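PDB 4ZGP: translation initiation factor eIF2 assembly protein from Schizosaccharomyces pombe, which acts as an ATP-dependent folding chaperone that binds the gamma subunit of eIF2 and so allows it to assemble with the alpha and beta subunits. Local coordinates for residues P114-S119 with L143-S148; P121-W126 with S147-A152; G109-P114 with K134-E139; Q33-Y38 with S177-L182. One frame throughout, in Å; residues are numbered along the deposited sequence.

Contact 1 (P114-S119 with L143-S148); sequences PKLNWS and LLLKSS
The puckered ring of P114 carries this contact, and two leucines of helix 138-146 meet it along CB, CG and CD. L145 CD2 lies 3.9 Å from P114 CB, and L144 CD2 lies 3.9 Å from P114 CG while also touching CD. The one flat ring here, the W118 indole, has N117 CB over one face, 3.6 Å above the ring plane and displaced toward the rim.

The setting is the three-stranded antiparallel sheet of an ATP-grasp protein, packed by a helix at its outer strand, 112-115. It illustrates how such a strand divides labour between adjacent residues: P114 points to the helix and K115 away from it, and the lysine side chain comes close to the bound ADP. The two leucines reach the same proline by different first torsions. L144 has CG anti to the backbone N (chi1 -173°), whereas L145 places CG beside that N; the L144 side chain crosses the proline at about a right angle, that of L145 obliquely. Beyond the strand, L116 CD2 approaches L145 CD1 at 4.2 Å. The interface is buried and wholly apolar, with L182 of strand 180-184 also packed on P114 and L180 on L145.

On the nucleotide side K115 forms a salt bridge with D258, and its NZ donates to W118 O at 3.1 Å, approaching from above the carbonyl plane, 61° out of it.

Contact 2 (P121-W126 with S147-A152); sequences PKDALW and SSDFVA. With ADP (adenosine-5'-diphosphate), chain C.
F150 lies across K122: the lysine chain runs at about a right angle to the aromatic side chain, with K122 CE 3.5 Å from F150 CE2. A bend at chi4 (-74°) turns K122 NZ so that it makes an off-centre cation-pi contact with the ring, 4.3 Å from its centroid, while donating to ADP O3B at 3.0 Å. The ring also borders D123, whose carboxylate plane is turned 68° from it.

D123 is an instructive case of one carboxylate serving a helix start with both oxygens. OD1 accepts from S148 OG at 2.5 Å through its syn lone pair, and OD2 accepts from D149 N at 2.8 Å, again on the syn side. S148 OG in turn accepts from V151 N, so its hydroxyl is used both as donor and as acceptor. Replacing D123 by an alanine removes both oxygens, and S148 OG and D149 N would probably lose their acceptors, leaving the serine hydroxyl freer to turn. The two aspartates also come close, with D123 OD2 3.6 Å from D149 OD2, a repulsion that the nearby helix start may ease.

P121 CB also presses on S148 CB at 3.5 Å, closer than usual van der Waals contact. A water in the W126 ring plane accepts from NE1 and lies within reach of both D123 OD2 and S147 O, to which it can donate. The whole is a serine N-cap of helix 149-157, buttressed by the loop that brings K122 to the beta-phosphate in the ATP-grasp nucleotide site.

Contact 3 (G109-P114 with K134-E139); sequences GGAVVP and KCTTAE. With ADP (adenosine-5'-diphosphate), chain C.
A single antiparallel beta bridge joins V112, on the outer strand 112-115 of the three-stranded sheet, to C135 in the loop leading into helix 138-146. The two residues form a hydrogen-bonded pair, gripped in both directions: V112 N donates to C135 O at 2.8 Å, and C135 N donates to V112 O at 2.8 Å. Both donors lie in the plane of the carbonyl they meet, and the first bond is nearly straight (169° at the hydrogen). Close by, A111 CA sends a CA-H...O contact to the same C135 O.

Side chains extend this short pairing on each side. K134 has CG anti to its backbone N (chi1 -175°) and a fully extended chain, which carries it along A111, with K134 CE 3.6 Å from A111 CB; its charged end makes a cation-pi contact with W185. Next in line, T136 CG2 approaches G110 O at 3.3 Å, and a water donates to that same oxygen at 2.8 Å. In the other direction C135 SG rests 3.9 Å from P114 CD. V113 points away from the bridge, so that its CG2 meets the adenine of ADP, 3.7 Å from C6.

The example shows how a bridge of one pair can anchor a connecting loop to a sheet edge. V113 of the strand bonds to K183, and A111 just before it to W185, while V141 of helix 138-146 packs on V112, P114 and C135. I105 of helix 95-107 and L182 of strand 180-184 also touch V112.

Contact 4 (Q33-Y38 with S177-L182); sequences QFSSWY and SFELVL
F34, in the first turn of helix 34-40, lies against V181, on the middle strand 180-184 of the three-stranded sheet of this ATP-grasp protein, and against E179 just before that strand. Its CB touches E179 OE2 at 3.5 Å and is also near V181 CG2, which reaches on to CG and CD2. Farther out the ring belongs to V181 CG1: this methyl sits over the centre of one face, 3.5 Å from the centroid and 12° off the ring normal, a CH-pi contact that extends to CE2 and CZ. With CG anti to the backbone N (chi1 -168°), the phenyl is swung over the valine while the helix start is left to the glutamate.

E179 serves here as a textbook acceptor at a helix N-terminus. OE2 accepts from S35 N at 2.8 Å, the donor lying on the syn side but 25° out of the carboxylate plane, and OE1 takes S35 OG at 2.5 Å through its syn lone pair. OE1 also forms a salt bridge with K52, so this buried carboxylate is held by a positive charge and by the helix start, which probably steadies its negative charge. A leucine in the place of E179 would probably leave K52 without its charge partner and both S35 donors without acceptors.

W37, later in the same helix, packs on strand 253-261, so the helix spans both sheets. At the N-cap, Q33 has NE2 bonded to L30 O and OE1 to N117 ND2. A water bridges the two segments, donating to Q33 OE1 at 2.5 Å and accepting from S177 N at 3.0 Å.

Contacts 1 and 3 share strand 112-115 and helix 138-146; contact 2 joins the loop that follows the strand to helix 149-157. Their segments interleave along the chain between residues 109 and 152. Contact 4 closes a longer loop, from 33-38 to 177-182, that encloses all three. The centres of contacts 1 and 2 are about 6 Å apart, those of contacts 1 and 3, like 1 and 4, about 12 Å, and those of contacts 3 and 4 about 17 Å. Strands 112-115 and 180-184 are neighbours in one sheet, where K115 O and V181 N are hydrogen-bonded. Contacts 2 and 3 both touch ADP, at its phosphate and adenine ends, so helix packing and nucleotide binding share one framework.

Contact 1 (P114-S119 with L143-S148)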
# COMPACT_ATOMS: atom_id res chain seq x y z
N PRO A 114 -5.42 -3.35 -8.70
CA PRO A 114 -4.06 -3.31 -9.22
C PRO A 114 -3.18 -2.31 -8.49
O PRO A 114 -3.72 -1.33 -7.99
CB PRO A 114 -4.26 -2.86 -10.66
CG PRO A 114 -5.46 -1.90 -10.54
CD PRO A 114 -6.35 -2.53 -9.49
N LYS A 115 -1.87 -2.54 -8.45
CA LYS A 115 -0.93 -1.51 -7.98
C LYS A 115 0.44 -1.81 -8.59
O LYS A 115 0.63 -2.89 -9.15
CB LYS A 115 -0.87 -1.46 -6.44
CG LYS A 115 -0.32 -2.73 -5.79
CD LYS A 115 -0.30 -2.67 -4.24
CE LYS A 115 0.86 -1.81 -3.74
NZ LYS A 115 0.88 -1.64 -2.24
N LEU A 116 1.38 -0.86 -8.54
CA LEU A 116 2.75 -1.20 -8.90
C LEU A 116 3.50 -1.46 -7.60
O LEU A 116 2.90 -1.93 -6.63
CB LEU A 116 3.42 -0.12 -9.75
CG LEU A 116 2.71 0.24 -11.07
CD1 LEU A 116 3.59 1.13 -11.92
CD2 LEU A 116 2.27 -1.01 -11.86
N ASN A 117 4.81 -1.21 -7.57
CA ASN A 117 5.60 -1.70 -6.46
C ASN A 117 5.16 -1.11 -5.13
O ASN A 117 5.24 -1.79 -4.11
CB ASN A 117 7.09 -1.41 -6.66
CG ASN A 117 7.64 -1.92 -8.00
OD1 ASN A 117 7.05 -1.68 -9.07
ND2 ASN A 117 8.78 -2.62 -7.96
N TRP A 118 4.72 0.15 -5.12
CA TRP A 118 4.40 0.76 -3.83
C TRP A 118 2.97 1.29 -3.70
O TRP A 118 2.36 1.10 -2.65
CB TRP A 118 5.34 1.92 -3.49
CG TRP A 118 6.79 1.53 -3.48
CD1 TRP A 118 7.50 1.01 -2.43
CD2 TRP A 118 7.69 1.62 -4.58
NE1 TRP A 118 8.80 0.76 -2.82
CE2 TRP A 118 8.95 1.15 -4.13
CE3 TRP A 118 7.56 2.07 -5.90
CZ2 TRP A 118 10.06 1.09 -4.96
CZ3 TRP A 118 8.67 2.02 -6.72
CH2 TRP A 118 9.90 1.53 -6.25
N SER A 119 2.46 1.95 -4.73
CA SER A 119 1.26 2.76 -4.58
C SER A 119 0.01 2.20 -5.28
O SER A 119 0.04 1.86 -6.45
CB SER A 119 1.52 4.18 -5.10
OG SER A 119 2.70 4.71 -4.54
N LEU A 143 -6.52 1.15 -17.33
CA LEU A 143 -7.08 2.49 -17.32
C LEU A 143 -6.86 3.12 -15.95
O LEU A 143 -6.42 4.27 -15.83
CB LEU A 143 -8.56 2.44 -17.70
CG LEU A 143 -9.31 3.72 -18.03
CD1 LEU A 143 -10.23 3.49 -19.22
CD2 LEU A 143 -10.13 4.11 -16.84
N LEU A 144 -7.13 2.34 -14.90
CA LEU A 144 -6.97 2.83 -13.54
C LEU A 144 -5.51 3.17 -13.22
O LEU A 144 -5.21 4.22 -12.65
CB LEU A 144 -7.52 1.80 -12.55
CG LEU A 144 -7.61 2.15 -11.06
CD1 LEU A 144 -8.49 3.39 -10.81
CD2 LEU A 144 -8.16 0.96 -10.29
N LEU A 145 -4.59 2.29 -13.61
CA LEU A 145 -3.18 2.55 -13.36
C LEU A 145 -2.65 3.74 -14.14
O LEU A 145 -1.83 4.51 -13.63
CB LEU A 145 -2.33 1.32 -13.71
CG LEU A 145 -2.55 0.07 -12.84
CD1 LEU A 145 -1.67 -1.06 -13.34
CD2 LEU A 145 -2.26 0.38 -11.38
N LYS A 146 -3.10 3.89 -15.38
CA LYS A 146 -2.65 4.99 -16.23
C LYS A 146 -3.08 6.35 -15.68
O LYS A 146 -2.41 7.36 -15.91
CB LYS A 146 -3.17 4.81 -17.66
CG LYS A 146 -2.53 5.73 -18.69
CD LYS A 146 -3.19 5.59 -20.05
CE LYS A 146 -4.14 6.76 -20.33
NZ LYS A 146 -4.75 6.70 -21.69
N SER A 147 -4.18 6.39 -14.93
CA SER A 147 -4.76 7.67 -14.52
C SER A 147 -4.33 8.14 -13.14
O SER A 147 -4.71 9.22 -12.69
CB SER A 147 -6.28 7.59 -14.57
OG SER A 147 -6.68 6.99 -15.78
N SER A 148 -3.55 7.32 -12.45
CA SER A 148 -3.14 7.63 -11.09
C SER A 148 -1.87 8.47 -11.00
O SER A 148 -0.85 8.12 -11.60
CB SER A 148 -2.92 6.34 -10.30
OG SER A 148 -2.37 6.64 -9.03

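Contact 2 (P121-W126 with S147-A152)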
# COMPACT_ATOMS: atom_id res chain seq x y z
N PRO A 121 -3.65 2.89 -6.80
CA PRO A 121 -4.23 4.05 -7.49
C PRO A 121 -5.55 4.49 -6.87
O PRO A 121 -6.59 4.61 -7.54
CB PRO A 121 -4.41 3.54 -8.93
CG PRO A 121 -4.63 2.08 -8.79
CD PRO A 121 -3.72 1.67 -7.63
N LYS A 122 -5.52 4.74 -5.57
CA LYS A 122 -6.71 5.11 -4.82
C LYS A 122 -7.19 6.50 -5.26
O LYS A 122 -8.34 6.88 -5.04
CB LYS A 122 -6.43 5.09 -3.32
CG LYS A 122 -5.22 5.92 -2.92
CD LYS A 122 -5.10 6.08 -1.41
CE LYS A 122 -3.79 6.78 -1.02
NZ LYS A 122 -2.59 5.90 -1.16
N ASP A 123 -6.29 7.25 -5.88
CA ASP A 123 -6.58 8.63 -6.25
C ASP A 123 -7.30 8.72 -7.57
O ASP A 123 -7.68 9.81 -8.01
CB ASP A 123 -5.29 9.44 -6.34
CG ASP A 123 -4.38 8.93 -7.45
OD1 ASP A 123 -3.95 7.76 -7.39
OD2 ASP A 123 -4.12 9.70 -8.39
N ALA A 124 -7.47 7.58 -8.22
CA ALA A 124 -7.87 7.58 -9.62
C ALA A 124 -9.28 7.04 -9.80
O ALA A 124 -9.65 6.61 -10.90
CB ALA A 124 -6.88 6.77 -10.45
N LEU A 125 -10.06 7.07 -8.72
CA LEU A 125 -11.45 6.62 -8.78
C LEU A 125 -12.29 7.42 -9.77
O LEU A 125 -13.25 6.90 -10.33
CB LEU A 125 -12.08 6.68 -7.40
CG LEU A 125 -12.11 5.32 -6.70
CD1 LEU A 125 -10.72 4.73 -6.67
CD2 LEU A 125 -12.68 5.43 -5.30
N TRP A 126 -11.91 8.68 -9.98
CA TRP A 126 -12.64 9.59 -10.87
C TRP A 126 -12.74 9.08 -12.30
O TRP A 126 -13.61 9.53 -13.05
CB TRP A 126 -12.00 10.99 -10.85
CG TRP A 126 -10.54 10.99 -11.15
CD1 TRP A 126 -9.52 10.90 -10.25
CD2 TRP A 126 -9.93 11.08 -12.45
NE1 TRP A 126 -8.31 10.93 -10.90
CE2 TRP A 126 -8.53 11.04 -12.25
CE3 TRP A 126 -10.42 11.19 -13.75
CZ2 TRP A 126 -7.62 11.11 -13.30
CZ3 TRP A 126 -9.51 11.26 -14.81
CH2 TRP A 126 -8.13 11.21 -14.57
N SER A 147 -4.18 6.39 -14.93
CA SER A 147 -4.76 7.67 -14.52
C SER A 147 -4.33 8.14 -13.14
O SER A 147 -4.71 9.22 -12.69
CB SER A 147 -6.28 7.59 -14.57
OG SER A 147 -6.68 6.99 -15.78
N SER A 148 -3.55 7.32 -12.45
CA SER A 148 -3.14 7.63 -11.09
C SER A 148 -1.87 8.47 -11.00
O SER A 148 -0.85 8.12 -11.60
CB SER A 148 -2.92 6.34 -10.30
OG SER A 148 -2.37 6.64 -9.03
N ASP A 149 -1.94 9.55 -10.20
CA ASP A 149 -0.77 10.33 -9.81
C ASP A 149 0.20 9.49 -8.97
O ASP A 149 1.44 9.62 -9.07
CB ASP A 149 -1.16 11.56 -8.98
CG ASP A 149 -2.07 12.54 -9.73
OD1 ASP A 149 -1.80 12.82 -10.91
OD2 ASP A 149 -3.05 13.02 -9.12
N PHE A 150 -0.36 8.66 -8.10
CA PHE A 150 0.45 7.83 -7.21
C PHE A 150 1.26 6.85 -8.02
O PHE A 150 2.44 6.67 -7.78
CB PHE A 150 -0.43 7.08 -6.20
CG PHE A 150 -1.08 7.97 -5.18
CD1 PHE A 150 -0.37 8.99 -4.57
CD2 PHE A 150 -2.41 7.78 -4.82
CE1 PHE A 150 -0.97 9.81 -3.62
CE2 PHE A 150 -3.02 8.61 -3.88
CZ PHE A 150 -2.30 9.63 -3.28
N VAL A 151 0.60 6.20 -8.98
CA VAL A 151 1.28 5.24 -9.85
C VAL A 151 2.38 5.94 -10.64
O VAL A 151 3.49 5.42 -10.78
CB VAL A 151 0.28 4.53 -10.80
CG1 VAL A 151 1.01 3.74 -11.87
CG2 VAL A 151 -0.65 3.62 -10.00
N ALA A 152 2.08 7.14 -11.14
CA ALA A 152 3.04 7.94 -11.87
C ALA A 152 4.24 8.29 -11.00
O ALA A 152 5.37 8.37 -11.48
CB ALA A 152 2.38 9.23 -12.41
PB ADP C . -1.90 2.59 0.04
O1B ADP C . -1.09 1.98 1.18
O2B ADP C . -1.05 3.08 -1.12
O3B ADP C . -2.96 3.53 0.58
PA ADP C . -3.45 0.14 0.05
O1A ADP C . -3.17 0.22 1.53
O2A ADP C . -3.14 -1.09 -0.78
O3A ADP C . -2.71 1.38 -0.68
O5' ADP C . -5.01 0.47 -0.14
C5' ADP C . -5.49 1.74 -0.59
C4' ADP C . -6.99 1.69 -0.37
O4' ADP C . -7.58 0.86 -1.37
C3' ADP C . -7.31 1.04 0.97
O3' ADP C . -7.61 2.03 1.96
C2' ADP C . -8.50 0.14 0.70
O2' ADP C . -9.72 0.76 1.11
C1' ADP C . -8.53 -0.05 -0.80
N9 ADP C . -8.08 -1.44 -1.08
C8 ADP C . -6.80 -1.87 -1.05
N7 ADP C . -6.73 -3.20 -1.35
C5 ADP C . -7.99 -3.63 -1.58
C6 ADP C . -8.62 -4.92 -1.95
N6 ADP C . -7.84 -6.02 -2.13
N1 ADP C . -9.97 -4.96 -2.09
C2 ADP C . -10.72 -3.85 -1.92
N3 ADP C . -10.22 -2.64 -1.58
C4 ADP C . -8.88 -2.47 -1.40
O HOH W 1 -5.47 10.51 -10.43

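Contact 3 (G109-P114 with K134-E139)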
# COMPACT_ATOMS: atom_id res chain seq x y z
N GLY A 109 -10.33 -15.02 -8.89
CA GLY A 109 -11.77 -15.07 -8.72
C GLY A 109 -12.55 -14.06 -9.54
O GLY A 109 -13.75 -13.87 -9.30
N GLY A 110 -11.88 -13.39 -10.47
CA GLY A 110 -12.57 -12.48 -11.38
C GLY A 110 -12.59 -11.00 -11.04
O GLY A 110 -13.10 -10.20 -11.81
N ALA A 111 -12.03 -10.61 -9.89
CA ALA A 111 -12.01 -9.19 -9.53
C ALA A 111 -10.73 -8.87 -8.75
O ALA A 111 -10.41 -9.57 -7.79
CB ALA A 111 -13.24 -8.83 -8.73
N VAL A 112 -10.02 -7.83 -9.18
CA VAL A 112 -8.75 -7.45 -8.55
C VAL A 112 -8.60 -5.94 -8.32
O VAL A 112 -9.30 -5.14 -8.93
CB VAL A 112 -7.53 -7.93 -9.38
CG1 VAL A 112 -7.61 -9.42 -9.67
CG2 VAL A 112 -7.40 -7.13 -10.68
N VAL A 113 -7.69 -5.59 -7.42
CA VAL A 113 -7.21 -4.22 -7.26
C VAL A 113 -5.75 -4.17 -7.69
O VAL A 113 -4.92 -4.90 -7.15
CB VAL A 113 -7.35 -3.73 -5.79
CG1 VAL A 113 -6.65 -2.40 -5.61
CG2 VAL A 113 -8.83 -3.62 -5.39
N PRO A 114 -5.42 -3.35 -8.70
CA PRO A 114 -4.06 -3.31 -9.22
C PRO A 114 -3.18 -2.31 -8.49
O PRO A 114 -3.72 -1.33 -7.99
CB PRO A 114 -4.26 -2.86 -10.66
CG PRO A 114 -5.46 -1.90 -10.54
CD PRO A 114 -6.35 -2.53 -9.49
N LYS A 134 -12.22 -1.82 -7.92
CA LYS A 134 -12.48 -3.15 -8.46
C LYS A 134 -12.30 -3.21 -9.97
O LYS A 134 -12.90 -2.44 -10.70
CB LYS A 134 -13.89 -3.58 -8.08
CG LYS A 134 -14.26 -5.01 -8.48
CD LYS A 134 -15.72 -5.26 -8.09
CE LYS A 134 -16.11 -6.72 -8.22
NZ LYS A 134 -17.56 -6.91 -7.85
N CYS A 135 -11.45 -4.12 -10.44
CA CYS A 135 -11.20 -4.27 -11.87
C CYS A 135 -11.47 -5.72 -12.23
O CYS A 135 -11.03 -6.62 -11.52
CB CYS A 135 -9.77 -3.90 -12.25
SG CYS A 135 -9.32 -2.20 -11.92
N THR A 136 -12.18 -5.94 -13.34
CA THR A 136 -12.51 -7.30 -13.76
C THR A 136 -11.89 -7.67 -15.10
O THR A 136 -11.94 -8.82 -15.52
CB THR A 136 -14.03 -7.50 -13.86
OG1 THR A 136 -14.59 -6.51 -14.75
CG2 THR A 136 -14.67 -7.36 -12.49
N THR A 137 -11.30 -6.70 -15.78
CA THR A 137 -10.64 -6.96 -17.06
C THR A 137 -9.31 -6.25 -17.11
O THR A 137 -9.05 -5.36 -16.29
CB THR A 137 -11.49 -6.49 -18.26
OG1 THR A 137 -11.51 -5.06 -18.29
CG2 THR A 137 -12.93 -6.99 -18.15
N ALA A 138 -8.47 -6.61 -18.07
CA ALA A 138 -7.18 -5.93 -18.20
C ALA A 138 -7.37 -4.47 -18.58
O ALA A 138 -6.57 -3.60 -18.19
CB ALA A 138 -6.30 -6.64 -19.24
N GLU A 139 -8.42 -4.19 -19.34
CA GLU A 139 -8.70 -2.82 -19.73
C GLU A 139 -8.94 -1.92 -18.52
O GLU A 139 -8.44 -0.79 -18.46
CB GLU A 139 -9.92 -2.78 -20.65
CG GLU A 139 -10.11 -1.45 -21.32
CD GLU A 139 -11.34 -1.43 -22.22
OE1 GLU A 139 -11.41 -0.53 -23.07
OE2 GLU A 139 -12.23 -2.30 -22.07
PB ADP C . -1.90 2.59 0.04
O1B ADP C . -1.09 1.98 1.18
O2B ADP C . -1.05 3.08 -1.12
O3B ADP C . -2.96 3.53 0.58
PA ADP C . -3.45 0.14 0.05
O1A ADP C . -3.17 0.22 1.53
O2A ADP C . -3.14 -1.09 -0.78
O3A ADP C . -2.71 1.38 -0.68
O5' ADP C . -5.01 0.47 -0.14
C5' ADP C . -5.49 1.74 -0.59
C4' ADP C . -6.99 1.69 -0.37
O4' ADP C . -7.58 0.86 -1.37
C3' ADP C . -7.31 1.04 0.97
O3' ADP C . -7.61 2.03 1.96
C2' ADP C . -8.50 0.14 0.70
O2' ADP C . -9.72 0.76 1.11
C1' ADP C . -8.53 -0.05 -0.80
N9 ADP C . -8.08 -1.44 -1.08
C8 ADP C . -6.80 -1.87 -1.05
N7 ADP C . -6.73 -3.20 -1.35
C5 ADP C . -7.99 -3.63 -1.58
C6 ADP C . -8.62 -4.92 -1.95
N6 ADP C . -7.84 -6.02 -2.13
N1 ADP C . -9.97 -4.96 -2.09
C2 ADP C . -10.72 -3.85 -1.92
N3 ADP C . -10.22 -2.64 -1.58
C4 ADP C . -8.88 -2.47 -1.40
O HOH W 2 -14.24 -10.87 -14.25

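Contact 4 (Q33-Y38 with S177-L182)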
# COMPACT_ATOMS: atom_id res chain seq x y z
N GLN A 33 8.73 -2.51 -1.33
CA GLN A 33 8.10 -2.99 -2.56
C GLN A 33 7.18 -4.15 -2.25
O GLN A 33 7.51 -5.00 -1.41
CB GLN A 33 9.13 -3.46 -3.59
CG GLN A 33 10.14 -2.46 -4.09
CD GLN A 33 11.23 -3.17 -4.91
OE1 GLN A 33 11.14 -3.24 -6.12
NE2 GLN A 33 12.22 -3.72 -4.22
N PHE A 34 6.03 -4.23 -2.93
CA PHE A 34 5.08 -5.30 -2.68
C PHE A 34 5.73 -6.69 -2.75
O PHE A 34 5.53 -7.52 -1.87
CB PHE A 34 3.91 -5.24 -3.69
CG PHE A 34 2.77 -6.11 -3.32
CD1 PHE A 34 1.74 -5.62 -2.52
CD2 PHE A 34 2.70 -7.41 -3.78
CE1 PHE A 34 0.67 -6.43 -2.17
CE2 PHE A 34 1.64 -8.23 -3.43
CZ PHE A 34 0.63 -7.75 -2.63
N SER A 35 6.50 -6.93 -3.79
CA SER A 35 7.14 -8.23 -3.94
C SER A 35 8.07 -8.54 -2.76
O SER A 35 8.24 -9.69 -2.39
CB SER A 35 7.93 -8.31 -5.25
OG SER A 35 8.88 -7.28 -5.36
N SER A 36 8.66 -7.51 -2.16
CA SER A 36 9.58 -7.76 -1.06
C SER A 36 8.86 -8.20 0.21
O SER A 36 9.36 -9.03 0.95
CB SER A 36 10.45 -6.53 -0.77
OG SER A 36 11.26 -6.21 -1.90
N TRP A 37 7.68 -7.67 0.49
CA TRP A 37 7.08 -8.06 1.76
C TRP A 37 5.96 -9.07 1.61
O TRP A 37 5.63 -9.78 2.56
CB TRP A 37 6.61 -6.82 2.53
CG TRP A 37 5.58 -5.95 1.87
CD1 TRP A 37 5.80 -4.79 1.19
CD2 TRP A 37 4.16 -6.15 1.87
NE1 TRP A 37 4.62 -4.27 0.74
CE2 TRP A 37 3.59 -5.08 1.14
CE3 TRP A 37 3.32 -7.15 2.38
CZ2 TRP A 37 2.22 -4.98 0.91
CZ3 TRP A 37 1.95 -7.03 2.16
CH2 TRP A 37 1.42 -5.96 1.43
N TYR A 38 5.40 -9.17 0.41
CA TYR A 38 4.31 -10.13 0.19
C TYR A 38 4.83 -11.54 0.45
O TYR A 38 4.15 -12.35 1.07
CB TYR A 38 3.73 -10.03 -1.23
CG TYR A 38 2.61 -11.03 -1.46
CD1 TYR A 38 1.36 -10.83 -0.89
CD2 TYR A 38 2.81 -12.17 -2.22
CE1 TYR A 38 0.33 -11.75 -1.09
CE2 TYR A 38 1.79 -13.10 -2.42
CZ TYR A 38 0.55 -12.88 -1.84
OH TYR A 38 -0.49 -13.77 -2.02
N SER A 177 13.32 -3.86 -10.50
CA SER A 177 12.39 -3.86 -11.63
C SER A 177 11.00 -3.43 -11.17
O SER A 177 10.61 -3.70 -10.04
CB SER A 177 12.32 -5.24 -12.29
OG SER A 177 11.70 -6.20 -11.45
N PHE A 178 10.25 -2.77 -12.05
CA PHE A 178 8.85 -2.49 -11.76
C PHE A 178 8.05 -3.79 -11.82
O PHE A 178 8.43 -4.75 -12.51
CB PHE A 178 8.29 -1.44 -12.73
CG PHE A 178 8.86 -0.07 -12.52
CD1 PHE A 178 8.47 0.69 -11.43
CD2 PHE A 178 9.78 0.46 -13.40
CE1 PHE A 178 8.99 1.95 -11.22
CE2 PHE A 178 10.30 1.73 -13.21
CZ PHE A 178 9.90 2.48 -12.11
N GLU A 179 6.95 -3.84 -11.08
CA GLU A 179 6.14 -5.05 -11.00
C GLU A 179 4.69 -4.64 -11.07
O GLU A 179 4.32 -3.55 -10.62
CB GLU A 179 6.43 -5.82 -9.70
CG GLU A 179 6.20 -4.96 -8.46
CD GLU A 179 6.92 -5.47 -7.23
OE1 GLU A 179 8.03 -6.01 -7.38
OE2 GLU A 179 6.39 -5.31 -6.12
N LEU A 180 3.87 -5.49 -11.67
CA LEU A 180 2.44 -5.30 -11.69
C LEU A 180 1.81 -6.23 -10.66
O LEU A 180 1.88 -7.46 -10.77
CB LEU A 180 1.86 -5.57 -13.09
CG LEU A 180 0.34 -5.57 -13.14
CD1 LEU A 180 -0.21 -4.25 -12.68
CD2 LEU A 180 -0.14 -5.87 -14.57
N VAL A 181 1.18 -5.62 -9.67
CA VAL A 181 0.53 -6.35 -8.61
C VAL A 181 -0.97 -6.38 -8.85
O VAL A 181 -1.59 -5.36 -9.06
CB VAL A 181 0.82 -5.72 -7.23
CG1 VAL A 181 0.11 -6.48 -6.13
CG2 VAL A 181 2.33 -5.66 -6.98
N LEU A 182 -1.54 -7.58 -8.81
CA LEU A 182 -2.98 -7.73 -8.84
C LEU A 182 -3.43 -8.38 -7.53
O LEU A 182 -3.21 -9.56 -7.29
CB LEU A 182 -3.40 -8.58 -10.06
CG LEU A 182 -2.94 -7.98 -11.39
CD1 LEU A 182 -3.19 -8.95 -12.53
CD2 LEU A 182 -3.62 -6.62 -11.66
O HOH W 3 12.54 -4.69 -7.68